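PDB 2ZQ5: sulfotransferase from Mycobacterium tuberculosis, which probably transfers a sulfuryl group from the donor PAPS to an acceptor substrate, as other members of the sulfotransferase family do. Local coordinates for residues D32-L44 and Q176-E188. Residues are numbered along the deposited sequence; the frame is centred on the assembly and turned at random.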
# COMPACT_ATOMS: atom_id res chain seq x y z
N ASP A 32 -17.20 3.23 13.74
CA ASP A 32 -17.15 2.34 12.59
C ASP A 32 -17.60 3.10 11.34
O ASP A 32 -18.27 2.55 10.47
CB ASP A 32 -18.05 1.12 12.86
CG ASP A 32 -18.00 0.09 11.75
OD1 ASP A 32 -16.89 -0.23 11.28
OD2 ASP A 32 -19.07 -0.42 11.37
N ASP A 33 -17.20 4.36 11.25
CA ASP A 33 -17.56 5.20 10.11
C ASP A 33 -16.87 4.77 8.83
O ASP A 33 -17.30 5.15 7.74
CB ASP A 33 -17.25 6.67 10.40
CG ASP A 33 -18.20 7.27 11.43
OD1 ASP A 33 -19.42 7.07 11.29
OD2 ASP A 33 -17.71 7.94 12.36
N ASP A 34 -15.79 4.00 8.94
CA ASP A 34 -15.09 3.54 7.75
C ASP A 34 -15.50 2.12 7.38
O ASP A 34 -14.92 1.50 6.49
CB ASP A 34 -13.56 3.66 7.93
CG ASP A 34 -13.03 2.90 9.12
OD1 ASP A 34 -13.82 2.57 10.04
OD2 ASP A 34 -11.81 2.65 9.15
N ASN A 35 -16.53 1.62 8.06
CA ASN A 35 -17.08 0.29 7.80
C ASN A 35 -16.04 -0.83 7.91
O ASN A 35 -16.09 -1.81 7.17
CB ASN A 35 -17.72 0.28 6.41
CG ASN A 35 -18.76 -0.81 6.25
OD1 ASN A 35 -19.54 -1.07 7.17
ND2 ASN A 35 -18.79 -1.44 5.08
N TYR A 36 -15.11 -0.69 8.86
CA TYR A 36 -14.06 -1.69 9.03
C TYR A 36 -14.57 -3.02 9.58
O TYR A 36 -14.01 -4.07 9.29
CB TYR A 36 -12.94 -1.12 9.91
CG TYR A 36 -13.11 -1.35 11.40
CD1 TYR A 36 -12.53 -2.46 12.02
CD2 TYR A 36 -13.85 -0.46 12.18
CE1 TYR A 36 -12.69 -2.67 13.38
CE2 TYR A 36 -14.01 -0.67 13.54
CZ TYR A 36 -13.43 -1.77 14.14
OH TYR A 36 -13.60 -1.99 15.49
N ARG A 37 -15.63 -2.98 10.38
CA ARG A 37 -16.17 -4.21 10.95
C ARG A 37 -16.73 -5.13 9.87
O ARG A 37 -16.45 -6.33 9.88
CB ARG A 37 -17.24 -3.90 11.99
CG ARG A 37 -16.67 -3.43 13.32
CD ARG A 37 -17.77 -3.16 14.33
NE ARG A 37 -17.25 -2.98 15.69
CZ ARG A 37 -16.66 -3.93 16.39
NH1 ARG A 37 -16.50 -5.14 15.88
NH2 ARG A 37 -16.22 -3.68 17.62
N GLU A 38 -17.52 -4.58 8.95
CA GLU A 38 -18.08 -5.40 7.88
C GLU A 38 -16.94 -5.94 7.02
O GLU A 38 -16.94 -7.11 6.65
CB GLU A 38 -19.02 -4.58 6.98
CG GLU A 38 -19.81 -5.47 6.00
CD GLU A 38 -20.50 -4.70 4.89
OE1 GLU A 38 -20.76 -3.49 5.05
OE2 GLU A 38 -20.80 -5.32 3.84
N ALA A 39 -15.98 -5.08 6.72
CA ALA A 39 -14.84 -5.47 5.90
C ALA A 39 -14.09 -6.64 6.54
O ALA A 39 -13.76 -7.61 5.87
CB ALA A 39 -13.90 -4.28 5.71
N LEU A 40 -13.83 -6.54 7.84
CA LEU A 40 -13.12 -7.60 8.54
C LEU A 40 -13.90 -8.91 8.50
O LEU A 40 -13.32 -9.98 8.29
CB LEU A 40 -12.85 -7.18 10.00
CG LEU A 40 -12.08 -8.18 10.87
CD1 LEU A 40 -10.75 -8.55 10.20
CD2 LEU A 40 -11.83 -7.55 12.23
N GLY A 41 -15.21 -8.83 8.69
CA GLY A 41 -16.03 -10.03 8.66
C GLY A 41 -16.01 -10.71 7.30
O GLY A 41 -15.89 -11.93 7.21
N VAL A 42 -16.12 -9.91 6.25
CA VAL A 42 -16.10 -10.45 4.89
C VAL A 42 -14.73 -11.07 4.59
O VAL A 42 -14.64 -12.14 3.99
CB VAL A 42 -16.40 -9.34 3.86
CG1 VAL A 42 -16.13 -9.84 2.45
CG2 VAL A 42 -17.85 -8.90 3.99
N LEU A 43 -13.67 -10.39 5.03
CA LEU A 43 -12.32 -10.88 4.81
C LEU A 43 -12.08 -12.20 5.55
O LEU A 43 -11.50 -13.13 4.99
CB LEU A 43 -11.31 -9.82 5.25
CG LEU A 43 -9.82 -10.10 5.02
CD1 LEU A 43 -9.55 -10.37 3.55
CD2 LEU A 43 -9.02 -8.89 5.49
N LEU A 44 -12.54 -12.29 6.80
CA LEU A 44 -12.38 -13.50 7.59
C LEU A 44 -13.15 -14.66 6.97
O LEU A 44 -12.65 -15.79 6.92
CB LEU A 44 -12.86 -13.28 9.03
CG LEU A 44 -11.90 -12.50 9.93
CD1 LEU A 44 -12.58 -12.18 11.25
CD2 LEU A 44 -10.63 -13.32 10.15
N GLN A 176 -0.44 0.29 4.30
CA GLN A 176 -0.08 0.24 5.71
C GLN A 176 -1.02 1.09 6.54
O GLN A 176 -1.17 0.87 7.74
CB GLN A 176 1.37 0.69 5.91
CG GLN A 176 2.39 -0.38 5.55
CD GLN A 176 2.69 -1.32 6.70
OE1 GLN A 176 1.80 -1.74 7.44
NE2 GLN A 176 3.97 -1.67 6.85
N LEU A 177 -1.66 2.07 5.90
CA LEU A 177 -2.62 2.92 6.59
C LEU A 177 -4.04 2.41 6.33
O LEU A 177 -4.83 2.30 7.26
CB LEU A 177 -2.52 4.37 6.11
CG LEU A 177 -1.25 5.14 6.46
CD1 LEU A 177 -1.32 6.52 5.84
CD2 LEU A 177 -1.09 5.25 7.98
N LEU A 178 -4.34 2.08 5.07
CA LEU A 178 -5.66 1.61 4.70
C LEU A 178 -6.06 0.30 5.38
O LEU A 178 -7.25 0.01 5.54
CB LEU A 178 -5.75 1.46 3.17
CG LEU A 178 -5.60 2.77 2.39
CD1 LEU A 178 -5.34 2.47 0.93
CD2 LEU A 178 -6.85 3.63 2.55
N ARG A 179 -5.07 -0.49 5.79
CA ARG A 179 -5.36 -1.75 6.47
C ARG A 179 -6.13 -1.48 7.76
O ARG A 179 -6.84 -2.35 8.26
CB ARG A 179 -4.07 -2.51 6.80
CG ARG A 179 -3.16 -1.77 7.76
CD ARG A 179 -1.91 -2.55 8.16
NE ARG A 179 -1.03 -1.70 8.94
CZ ARG A 179 -0.18 -2.13 9.88
NH1 ARG A 179 -0.08 -3.42 10.17
NH2 ARG A 179 0.58 -1.25 10.52
N GLN A 180 -6.00 -0.27 8.30
CA GLN A 180 -6.71 0.09 9.52
C GLN A 180 -8.22 -0.03 9.33
O GLN A 180 -8.97 -0.29 10.28
CB GLN A 180 -6.36 1.51 9.97
CG GLN A 180 -4.94 1.68 10.48
CD GLN A 180 -4.70 3.04 11.11
OE1 GLN A 180 -5.65 3.76 11.44
NE2 GLN A 180 -3.44 3.40 11.28
N SER A 181 -8.67 0.17 8.08
CA SER A 181 -10.08 0.09 7.71
C SER A 181 -10.42 -1.26 7.07
O SER A 181 -11.56 -1.50 6.67
CB SER A 181 -10.42 1.19 6.70
OG SER A 181 -10.08 2.47 7.18
N LEU A 182 -9.42 -2.13 6.98
CA LEU A 182 -9.57 -3.44 6.36
C LEU A 182 -10.08 -3.35 4.92
O LEU A 182 -10.78 -4.24 4.43
CB LEU A 182 -10.49 -4.36 7.19
CG LEU A 182 -9.88 -5.01 8.45
CD1 LEU A 182 -8.53 -5.64 8.12
CD2 LEU A 182 -9.73 -3.98 9.55
N HIS A 183 -9.73 -2.25 4.25
CA HIS A 183 -10.07 -2.02 2.84
C HIS A 183 -8.72 -1.94 2.14
O HIS A 183 -8.02 -0.92 2.24
CB HIS A 183 -10.83 -0.71 2.63
CG HIS A 183 -12.28 -0.78 2.99
ND1 HIS A 183 -12.73 -0.92 4.28
CD2 HIS A 183 -13.40 -0.69 2.22
CE1 HIS A 183 -14.05 -0.92 4.30
NE2 HIS A 183 -14.48 -0.78 3.06
N SER A 184 -8.35 -2.99 1.42
CA SER A 184 -7.05 -3.03 0.76
C SER A 184 -7.00 -4.09 -0.33
O SER A 184 -7.57 -5.17 -0.17
CB SER A 184 -5.96 -3.31 1.80
OG SER A 184 -4.69 -3.48 1.20
N VAL A 185 -6.33 -3.78 -1.44
CA VAL A 185 -6.22 -4.77 -2.50
C VAL A 185 -4.99 -5.66 -2.27
O VAL A 185 -4.67 -6.52 -3.10
CB VAL A 185 -6.13 -4.12 -3.91
CG1 VAL A 185 -7.45 -3.43 -4.25
CG2 VAL A 185 -4.98 -3.13 -3.97
N SER A 186 -4.32 -5.47 -1.14
CA SER A 186 -3.15 -6.28 -0.82
C SER A 186 -3.57 -7.71 -0.48
O SER A 186 -2.88 -8.67 -0.83
CB SER A 186 -2.39 -5.68 0.36
OG SER A 186 -3.16 -5.74 1.56
N TYR A 187 -4.71 -7.85 0.17
CA TYR A 187 -5.19 -9.17 0.59
C TYR A 187 -5.39 -10.15 -0.54
O TYR A 187 -4.91 -11.28 -0.47
CB TYR A 187 -6.48 -9.03 1.40
CG TYR A 187 -6.33 -8.13 2.60
CD1 TYR A 187 -5.32 -8.35 3.54
CD2 TYR A 187 -7.17 -7.03 2.79
CE1 TYR A 187 -5.14 -7.50 4.63
CE2 TYR A 187 -7.00 -6.17 3.87
CZ TYR A 187 -5.99 -6.41 4.78
OH TYR A 187 -5.81 -5.55 5.84
N GLU A 188 -6.09 -9.73 -1.59
CA GLU A 188 -6.37 -10.61 -2.71
C GLU A 188 -5.14 -10.93 -3.56
O GLU A 188 -5.18 -11.84 -4.39
CB GLU A 188 -7.47 -10.00 -3.58
CG GLU A 188 -7.05 -8.79 -4.39
CD GLU A 188 -8.25 -8.07 -4.96
OE1 GLU A 188 -8.98 -7.42 -4.18
OE2 GLU A 188 -8.47 -8.16 -6.19
O HOH W 1 -17.21 -0.56 2.85
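The first turn of helix 36-50 meets the chain just where it leaves the 3-10 turn 179-181, with the CA atoms of Tyr36 and Ser181 4.6 Å apart and Tyr36 CA giving a C-H...O contact to Ser181 O. In this sulfotransferase fold, the contact joins an N-terminal helix to a loop of the P-loop-type domain. Leu182, in a left-handed backbone conformation, turns its side chain onto the helix. Its CB lies 3.7 Å from Ala39 CB, its CG packs on Leu40 CB, and its CD2 reaches the edge of the Tyr36 ring, whose OH bonds His17. Further along the helix, Leu43 CD2 sits over one Tyr187 ring face, 3.8 Å from the centroid, in a CH-pi contact; Leu43 CG is anti to the backbone N (chi1 -176°), directing its branched end toward Tyr187.

The polar end lies before the helix. Ser181 OG donates to Asp34 OD2 (2.6 Å) on the anti side of the carboxylate, and the same oxygen forms a salt bridge with Arg72, whose NH1 also hydrogen-bonds Gln180 O. His183 ND1 donates to Ser181 O, near the imidazole plane but with ND1 50° out of the carbonyl plane. This restrains the ring, and a water O 2.7 Å from His183 NE2 links it to Asn35 ND2.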